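Local coordinates for Lin1840 protein (PDB 4ZOB) that probably hydrolyses terminal, non-reducing beta-D-glucosyl residues to release beta-D-glucose, as a beta-glucosidase of glycosyl hydrolase family 3, at residues M89-H94 / V133-M138; P245-K250 / Q291-A296; A651-P656 / F685-H690. The protein carries 1 engineered substitution. All blocks are in the same frame, centred on the assembly; numbering follows the deposited sequence.

Contact 1: residues M89-H94 / V133-M138; sequences MADVIH and VTFSPM. With LGC (D-glucono-1,5-lactone), chain C.
M89 and A90 run beside V133 and T134 as neighbouring parallel strands of the TIM-barrel domain, and the loops that follow lead into a sugar-binding pocket. F135 N donates to A90 O at 2.8 Å, with an angle of 150° at the hydrogen. The companion bond from A90 N to V133 O is weak. On one face of the sheet the side chains of M89 and V133 lie alongside each other, with M89 SD 3.7 Å from V133 CB. M89 also crosses F135 at about a right angle, and its CB comes 3.6 Å from F135 CZ. Its sulfur makes an oblique Met-aromatic contact, M89 SD lying 4.7 Å from the F135 ring centroid. D91 OD1 lies at the edge of this ring, near its plane, 3.5 Å from F135 CD2. The same D91 OD1 accepts a 2.7 Å hydrogen bond from O4 of the bound gluconolactone. D270, K191, H192 and R149 also bond the lactone, and K191 NZ binds F135 O as well. T134, at the end of its strand, has OG1 trans to its backbone N (chi1 179°). T134 OG1 donates to V92 O, in the loop after strand 87-90, at 2.6 Å, tilted 27° from the carbonyl plane. S136 OG is bonded to Y172 OH, and a water 2.7 Å from S136 OG donates to I93 O.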
# COMPACT_ATOMS: atom_id res chain seq x y z
N MET A 89 17.04 31.29 -1.47
CA MET A 89 16.43 30.09 -2.09
C MET A 89 14.93 30.27 -2.33
O MET A 89 14.29 31.18 -1.79
CB MET A 89 16.65 28.86 -1.24
CG MET A 89 18.01 28.82 -0.56
SD MET A 89 18.65 27.16 -0.40
CE MET A 89 19.92 27.40 0.82
N ALA A 90 14.39 29.38 -3.14
CA ALA A 90 13.03 29.51 -3.63
C ALA A 90 12.57 28.23 -4.29
O ALA A 90 13.40 27.40 -4.73
CB ALA A 90 12.92 30.61 -4.64
N ASP A 91 11.25 28.14 -4.40
CA ASP A 91 10.55 27.05 -5.06
C ASP A 91 10.28 27.42 -6.50
O ASP A 91 9.19 27.88 -6.82
CB ASP A 91 9.21 26.79 -4.35
CG ASP A 91 9.39 26.18 -3.00
OD1 ASP A 91 9.93 25.06 -2.89
OD2 ASP A 91 8.97 26.82 -2.03
N VAL A 92 11.27 27.26 -7.36
CA VAL A 92 11.03 27.40 -8.79
C VAL A 92 10.89 25.95 -9.29
O VAL A 92 11.88 25.24 -9.46
CB VAL A 92 12.17 28.19 -9.46
CG1 VAL A 92 11.77 28.64 -10.87
CG2 VAL A 92 12.53 29.44 -8.65
N ILE A 93 9.64 25.52 -9.48
CA ILE A 93 9.31 24.07 -9.63
C ILE A 93 9.02 23.66 -11.06
O ILE A 93 9.50 22.63 -11.54
CB ILE A 93 8.08 23.69 -8.76
CG1 ILE A 93 8.32 24.01 -7.29
CG2 ILE A 93 7.74 22.23 -8.94
CD1 ILE A 93 9.64 23.51 -6.74
N HIS A 94 8.21 24.45 -11.72
CA HIS A 94 8.03 24.34 -13.16
C HIS A 94 7.89 25.72 -13.80
O HIS A 94 6.95 26.00 -14.55
CB HIS A 94 6.85 23.44 -13.46
CG HIS A 94 5.58 23.86 -12.79
ND1 HIS A 94 4.45 24.20 -13.50
CD2 HIS A 94 5.24 23.96 -11.48
CE1 HIS A 94 3.48 24.50 -12.66
NE2 HIS A 94 3.93 24.36 -11.43
N VAL A 133 19.12 29.69 -5.44
CA VAL A 133 18.87 28.24 -5.35
C VAL A 133 17.39 27.95 -5.55
O VAL A 133 16.55 28.58 -4.93
CB VAL A 133 19.24 27.67 -3.97
CG1 VAL A 133 19.23 26.16 -3.99
CG2 VAL A 133 20.61 28.15 -3.56
N THR A 134 17.09 26.99 -6.42
CA THR A 134 15.73 26.42 -6.52
C THR A 134 15.61 25.07 -5.80
O THR A 134 16.50 24.25 -5.82
CB THR A 134 15.24 26.21 -7.97
OG1 THR A 134 13.92 25.63 -7.95
CG2 THR A 134 16.16 25.29 -8.76
N PHE A 135 14.45 24.88 -5.20
CA PHE A 135 14.06 23.62 -4.58
C PHE A 135 13.34 22.65 -5.58
O PHE A 135 12.13 22.36 -5.45
CB PHE A 135 13.14 23.96 -3.39
CG PHE A 135 13.80 24.69 -2.25
CD1 PHE A 135 15.06 24.31 -1.78
CD2 PHE A 135 13.12 25.70 -1.56
CE1 PHE A 135 15.63 24.95 -0.68
CE2 PHE A 135 13.69 26.34 -0.46
CZ PHE A 135 14.95 25.97 -0.03
N SER A 136 14.13 22.16 -6.53
CA SER A 136 13.71 21.32 -7.68
C SER A 136 15.00 20.75 -8.33
O SER A 136 16.02 21.43 -8.33
CB SER A 136 12.94 22.20 -8.68
OG SER A 136 12.91 21.74 -9.99
N PRO A 137 14.97 19.52 -8.88
CA PRO A 137 13.87 18.60 -9.19
C PRO A 137 13.34 17.83 -8.00
O PRO A 137 14.09 17.50 -7.08
CB PRO A 137 14.50 17.60 -10.18
CG PRO A 137 15.94 17.54 -9.78
CD PRO A 137 16.28 18.93 -9.27
N MET A 138 12.05 17.51 -8.07
CA MET A 138 11.40 16.67 -7.10
C MET A 138 11.49 15.28 -7.75
O MET A 138 10.94 15.06 -8.85
CB MET A 138 9.96 17.17 -6.86
CG MET A 138 9.18 16.37 -5.83
SD MET A 138 8.60 14.77 -6.44
CE MET A 138 7.25 14.49 -5.31
C1 LGC C . 7.53 22.30 1.98
C2 LGC C . 7.73 21.30 0.87
O5 LGC C . 8.11 23.62 1.88
O1 LGC C . 6.86 22.03 2.98
O2 LGC C . 7.91 20.04 1.47
C3 LGC C . 8.99 21.51 0.04
O3 LGC C . 8.94 20.67 -1.15
C4 LGC C . 9.19 23.03 -0.19
O4 LGC C . 10.38 23.29 -0.94
C5 LGC C . 9.32 23.72 1.16
C6 LGC C . 9.65 25.22 1.03
O6 LGC C . 8.91 25.82 -0.02
O HOH W 1 10.49 20.49 -10.25

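Contact 2: residues P245-K250 / Q291-A296; sequences PATMNK and QFSMEA. With LGC (D-glucono-1,5-lactone), chain D.
The F292 ring is approached obliquely by the end of M248, whose CE lies 3.7 Å from F292 CD2. M248 SD is 5.2 Å from the F292 ring centroid, again oblique, so the pair is a Met-aromatic contact. The two side chains lie alongside each other and point the same way. M248 holds CG between its backbone N and carbonyl carbon (chi1 61°), which lays the chain alongside F292, and M248 CB rests 3.8 Å from F292 CB. The second flat group is the E295 carboxylate. Q291 NE2 donates to E295 OE2 from above the carboxylate plane, 64° out of it, while the acceptor lies in the plane of the Q291 amide. The other oxygen, E295 OE1, makes a long salt bridge of 3.8 Å with K250 NZ. A296 CB packs against the backbone of the other segment, 3.7 Å from T247 O and 3.9 Å from M248 C. T247 CG2 touches S293 OG, which is itself bonded to A289 O within its helix. No direct hydrogen bond crosses the contact. A water bridges instead, donating to M248 O at 2.8 Å and to F292 O at 2.7 Å. N249 is the N-cap of helix 250-260, its OD1 bonded to L252 N. R254, on that helix, bonds E295 O. The arrangement joins the capped start of helix 250-260 to the last part of helix 286-295, two neighbouring helices of the TIM-barrel domain.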
# COMPACT_ATOMS: atom_id res chain seq x y z
N PRO A 245 12.63 9.14 11.08
CA PRO A 245 12.41 10.29 10.18
C PRO A 245 13.64 10.58 9.37
O PRO A 245 14.73 10.60 9.91
CB PRO A 245 12.10 11.42 11.15
CG PRO A 245 11.33 10.70 12.22
CD PRO A 245 11.98 9.36 12.38
N ALA A 246 13.48 10.78 8.06
CA ALA A 246 14.64 11.03 7.17
C ALA A 246 15.58 12.17 7.67
O ALA A 246 16.79 12.13 7.48
CB ALA A 246 14.16 11.32 5.76
N THR A 247 15.01 13.17 8.32
CA THR A 247 15.79 14.33 8.72
C THR A 247 16.86 13.91 9.75
O THR A 247 18.02 14.26 9.57
CB THR A 247 14.89 15.48 9.20
OG1 THR A 247 14.08 15.93 8.10
CG2 THR A 247 15.71 16.65 9.69
N MET A 248 16.49 13.15 10.78
CA MET A 248 17.49 12.62 11.71
C MET A 248 17.98 11.17 11.41
O MET A 248 18.37 10.47 12.33
CB MET A 248 16.97 12.69 13.16
CG MET A 248 15.71 11.88 13.44
SD MET A 248 15.32 11.58 15.18
CE MET A 248 16.49 10.29 15.59
N ASN A 249 17.96 10.72 10.15
CA ASN A 249 18.29 9.32 9.81
C ASN A 249 19.78 9.25 9.40
O ASN A 249 20.15 9.65 8.27
CB ASN A 249 17.32 8.76 8.73
CG ASN A 249 17.46 7.22 8.53
OD1 ASN A 249 18.57 6.70 8.43
ND2 ASN A 249 16.34 6.52 8.43
N LYS A 250 20.64 8.74 10.31
CA LYS A 250 22.10 8.86 10.15
C LYS A 250 22.56 8.03 9.02
O LYS A 250 23.39 8.45 8.21
CB LYS A 250 22.95 8.36 11.33
CG LYS A 250 22.68 8.82 12.75
CD LYS A 250 23.75 8.22 13.71
CE LYS A 250 23.17 7.50 14.94
NZ LYS A 250 22.01 8.20 15.59
N GLN A 291 20.40 17.74 18.18
CA GLN A 291 21.50 16.81 18.28
C GLN A 291 21.43 15.75 17.14
O GLN A 291 22.41 15.53 16.38
CB GLN A 291 21.47 16.13 19.65
CG GLN A 291 22.80 15.51 19.98
CD GLN A 291 22.73 14.48 21.09
OE1 GLN A 291 22.14 14.71 22.15
NE2 GLN A 291 23.37 13.33 20.86
N PHE A 292 20.27 15.12 17.01
CA PHE A 292 20.11 13.95 16.15
C PHE A 292 20.20 14.35 14.68
O PHE A 292 20.75 13.61 13.86
CB PHE A 292 18.80 13.21 16.46
CG PHE A 292 18.69 12.65 17.87
CD1 PHE A 292 19.83 12.24 18.58
CD2 PHE A 292 17.45 12.47 18.44
CE1 PHE A 292 19.72 11.70 19.86
CE2 PHE A 292 17.32 11.94 19.72
CZ PHE A 292 18.46 11.55 20.44
N SER A 293 19.69 15.54 14.35
CA SER A 293 19.77 16.09 12.97
C SER A 293 21.19 16.53 12.57
O SER A 293 21.61 16.37 11.42
CB SER A 293 18.79 17.25 12.76
OG SER A 293 17.46 16.92 13.14
N MET A 294 21.91 17.13 13.52
CA MET A 294 23.31 17.49 13.31
C MET A 294 24.14 16.22 13.20
O MET A 294 24.97 16.10 12.30
CB MET A 294 23.85 18.38 14.42
CG MET A 294 25.30 18.84 14.24
SD MET A 294 25.69 19.94 12.85
CE MET A 294 24.97 21.48 13.40
N GLU A 295 23.92 15.26 14.10
CA GLU A 295 24.62 13.98 13.97
C GLU A 295 24.43 13.40 12.55
O GLU A 295 25.35 12.86 11.93
CB GLU A 295 24.11 13.00 15.01
CG GLU A 295 24.61 13.29 16.41
CD GLU A 295 24.18 12.22 17.38
OE1 GLU A 295 23.20 11.49 17.07
OE2 GLU A 295 24.81 12.09 18.46
N ALA A 296 23.22 13.56 12.04
CA ALA A 296 22.85 13.05 10.72
C ALA A 296 23.40 13.85 9.54
O ALA A 296 23.33 13.38 8.44
CB ALA A 296 21.34 12.96 10.63
C1 LGC D . 17.73 0.43 8.00
C2 LGC D . 19.04 0.07 7.35
O5 LGC D . 17.66 1.00 9.35
O1 LGC D . 16.70 0.25 7.35
O2 LGC D . 18.82 -1.08 6.52
C3 LGC D . 20.14 -0.14 8.40
O3 LGC D . 21.39 -0.39 7.74
C4 LGC D . 20.17 1.12 9.26
O4 LGC D . 21.30 1.18 10.15
C5 LGC D . 18.89 1.24 10.09
C6 LGC D . 18.81 2.60 10.80
O6 LGC D . 18.44 3.66 9.91
O HOH W 2 20.70 10.95 13.71

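Contact 3: residues A651-P656 / F685-H690; sequences ASISRP and FSFYNH. With LGC (D-glucono-1,5-lactone), chain K.
R655 lies over F687 in the fibronectin type III-like domain, its guanidinium plane turned only 15° from the plane of the ring. The overlap is shifted along the two side chains. F687 CB sits over the centre of the guanidinium, 3.3 Å from R655 CZ. R655 CD in turn lies over the ring face, 4.0 Å from the F687 centroid and 18° off the normal, a CH-pi contact. The bends of R655 at chi2 and chi3 bring CD over the ring face and the guanidinium over F687 CB. F687 holds CG between its backbone N and carbonyl carbon (chi1 71°), and its CB points toward the loop 651-656. That loop lines the far part of the ring. S652 OG comes at the edge, close to the ring plane and 3.5 Å from F687 CZ; its hydrogen bond goes to E697. A651 CB approaches obliquely at 4.1 Å from F687 CZ, and I653 CG1 does so at 3.8 Å from F687 CE2. I653 CD1 also reaches the edge of the H690 ring, which is poorly ordered. The loop follows a magnesium site: D648 and T650 bind the ion, and the A651 side chain is about 4 Å from it. S654 OG bonds H280 O of the second subunit. R655 NH2 forms a salt bridge with E659. At the edge of the guanidinium, in its plane, a water accepts from R655 NE at 3.0 Å and donates to F685 O at 3.3 Å.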
# COMPACT_ATOMS: atom_id res chain seq x y z
N ALA A 651 15.97 -14.96 -11.88
CA ALA A 651 16.98 -14.28 -11.10
C ALA A 651 16.87 -14.65 -9.63
O ALA A 651 15.89 -15.30 -9.20
CB ALA A 651 16.84 -12.79 -11.30
N SER A 652 17.88 -14.28 -8.85
CA SER A 652 17.89 -14.61 -7.40
C SER A 652 16.86 -13.78 -6.56
O SER A 652 16.69 -13.96 -5.35
CB SER A 652 19.31 -14.44 -6.85
OG SER A 652 19.70 -13.06 -6.86
N ILE A 653 16.20 -12.86 -7.23
CA ILE A 653 15.16 -11.99 -6.68
C ILE A 653 14.07 -11.98 -7.77
O ILE A 653 14.42 -11.98 -8.94
CB ILE A 653 15.72 -10.56 -6.53
CG1 ILE A 653 16.69 -10.46 -5.36
CG2 ILE A 653 14.61 -9.54 -6.40
CD1 ILE A 653 16.18 -10.98 -4.03
N SER A 654 12.78 -12.01 -7.40
CA SER A 654 11.74 -11.95 -8.40
C SER A 654 11.77 -10.57 -9.04
O SER A 654 11.60 -9.55 -8.36
CB SER A 654 10.37 -12.26 -7.82
OG SER A 654 9.38 -12.01 -8.80
N ARG A 655 12.00 -10.56 -10.35
CA ARG A 655 12.25 -9.31 -11.12
C ARG A 655 11.03 -8.73 -11.86
O ARG A 655 10.09 -9.44 -12.21
CB ARG A 655 13.39 -9.55 -12.11
CG ARG A 655 14.72 -9.96 -11.48
CD ARG A 655 15.49 -8.84 -10.79
NE ARG A 655 15.95 -7.85 -11.75
CZ ARG A 655 15.71 -6.55 -11.68
NH1 ARG A 655 15.04 -6.03 -10.67
NH2 ARG A 655 16.17 -5.74 -12.63
N PRO A 656 11.04 -7.43 -12.08
CA PRO A 656 9.88 -6.83 -12.72
C PRO A 656 9.67 -7.38 -14.11
O PRO A 656 10.65 -7.70 -14.77
CB PRO A 656 10.24 -5.35 -12.77
CG PRO A 656 11.22 -5.15 -11.65
CD PRO A 656 11.95 -6.43 -11.49
N PHE A 685 21.27 -4.35 -17.20
CA PHE A 685 20.96 -5.79 -16.97
C PHE A 685 21.14 -6.09 -15.52
O PHE A 685 20.99 -7.23 -15.10
CB PHE A 685 21.86 -6.75 -17.79
CG PHE A 685 21.64 -6.67 -19.27
CD1 PHE A 685 22.10 -5.58 -19.97
CD2 PHE A 685 20.95 -7.66 -19.94
CE1 PHE A 685 21.88 -5.48 -21.31
CE2 PHE A 685 20.72 -7.57 -21.28
CZ PHE A 685 21.17 -6.49 -21.97
N SER A 686 21.47 -5.08 -14.74
CA SER A 686 21.83 -5.32 -13.33
C SER A 686 20.73 -5.03 -12.37
O SER A 686 19.80 -4.39 -12.73
CB SER A 686 23.04 -4.50 -12.96
OG SER A 686 24.07 -4.94 -13.82
N PHE A 687 20.85 -5.54 -11.16
CA PHE A 687 19.86 -5.32 -10.10
C PHE A 687 20.52 -5.42 -8.74
O PHE A 687 21.68 -5.82 -8.65
CB PHE A 687 18.71 -6.34 -10.22
CG PHE A 687 19.06 -7.78 -9.85
CD1 PHE A 687 19.57 -8.65 -10.79
CD2 PHE A 687 18.76 -8.27 -8.61
CE1 PHE A 687 19.80 -9.97 -10.48
CE2 PHE A 687 19.02 -9.59 -8.28
CZ PHE A 687 19.54 -10.44 -9.22
N TYR A 688 19.80 -5.05 -7.69
CA TYR A 688 20.32 -5.28 -6.34
C TYR A 688 19.83 -6.62 -5.80
O TYR A 688 18.65 -6.91 -5.84
CB TYR A 688 19.89 -4.18 -5.38
CG TYR A 688 20.53 -2.85 -5.64
CD1 TYR A 688 19.97 -1.97 -6.57
CD2 TYR A 688 21.67 -2.49 -5.00
CE1 TYR A 688 20.55 -0.74 -6.84
CE2 TYR A 688 22.27 -1.27 -5.24
CZ TYR A 688 21.70 -0.40 -6.17
OH TYR A 688 22.29 0.81 -6.37
N ASN A 689 20.75 -7.41 -5.26
CA ASN A 689 20.37 -8.68 -4.70
C ASN A 689 20.06 -8.61 -3.18
O ASN A 689 20.06 -7.54 -2.56
CB ASN A 689 21.41 -9.74 -5.07
CG ASN A 689 22.71 -9.65 -4.26
OD1 ASN A 689 22.90 -8.78 -3.37
ND2 ASN A 689 23.62 -10.58 -4.57
N HIS A 690 19.76 -9.76 -2.60
CA HIS A 690 19.34 -9.84 -1.20
C HIS A 690 20.40 -9.28 -0.28
O HIS A 690 20.08 -8.59 0.67
CB HIS A 690 18.95 -11.25 -0.76
CG HIS A 690 19.56 -12.34 -1.60
ND1 HIS A 690 20.57 -13.17 -1.13
CD2 HIS A 690 19.28 -12.76 -2.86
CE1 HIS A 690 20.88 -14.03 -2.07
NE2 HIS A 690 20.12 -13.81 -3.13
C1 LGC K . 15.92 -10.06 4.08
C2 LGC K . 16.97 -10.00 5.17
O5 LGC K . 16.04 -10.92 2.90
O1 LGC K . 14.88 -9.39 4.19
O2 LGC K . 17.48 -8.67 5.36
C3 LGC K . 18.17 -10.93 4.98
O3 LGC K . 18.46 -11.47 6.28
C4 LGC K . 17.94 -12.07 3.97
O4 LGC K . 19.17 -12.74 3.63
C5 LGC K . 17.32 -11.56 2.66
C6 LGC K . 17.21 -12.69 1.60
O6 LGC K . 16.42 -13.84 2.01
O HOH W 3 18.01 -7.85 -13.89

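In the fold
Contact 1 forms part of the pocket that holds one gluconolactone. Contact 2 lies in the same TIM-barrel domain, with centres about 23 Å apart and nearest atoms about 13 Å apart. Strand 233-236 connects them: its M235 is touched by F135 of contact 1, and its T236 bonds T247 of contact 2. Contact 3 belongs to the fibronectin type III-like domain, its centre about 34 Å from that of contact 1 and about 31 Å from that of contact 2. Helix 212-219 packs on contact 3 within the chain. Across the dimer, contact 3 meets I244, H280 and T282 of the second subunit, whose equivalents in this chain adjoin contact 2.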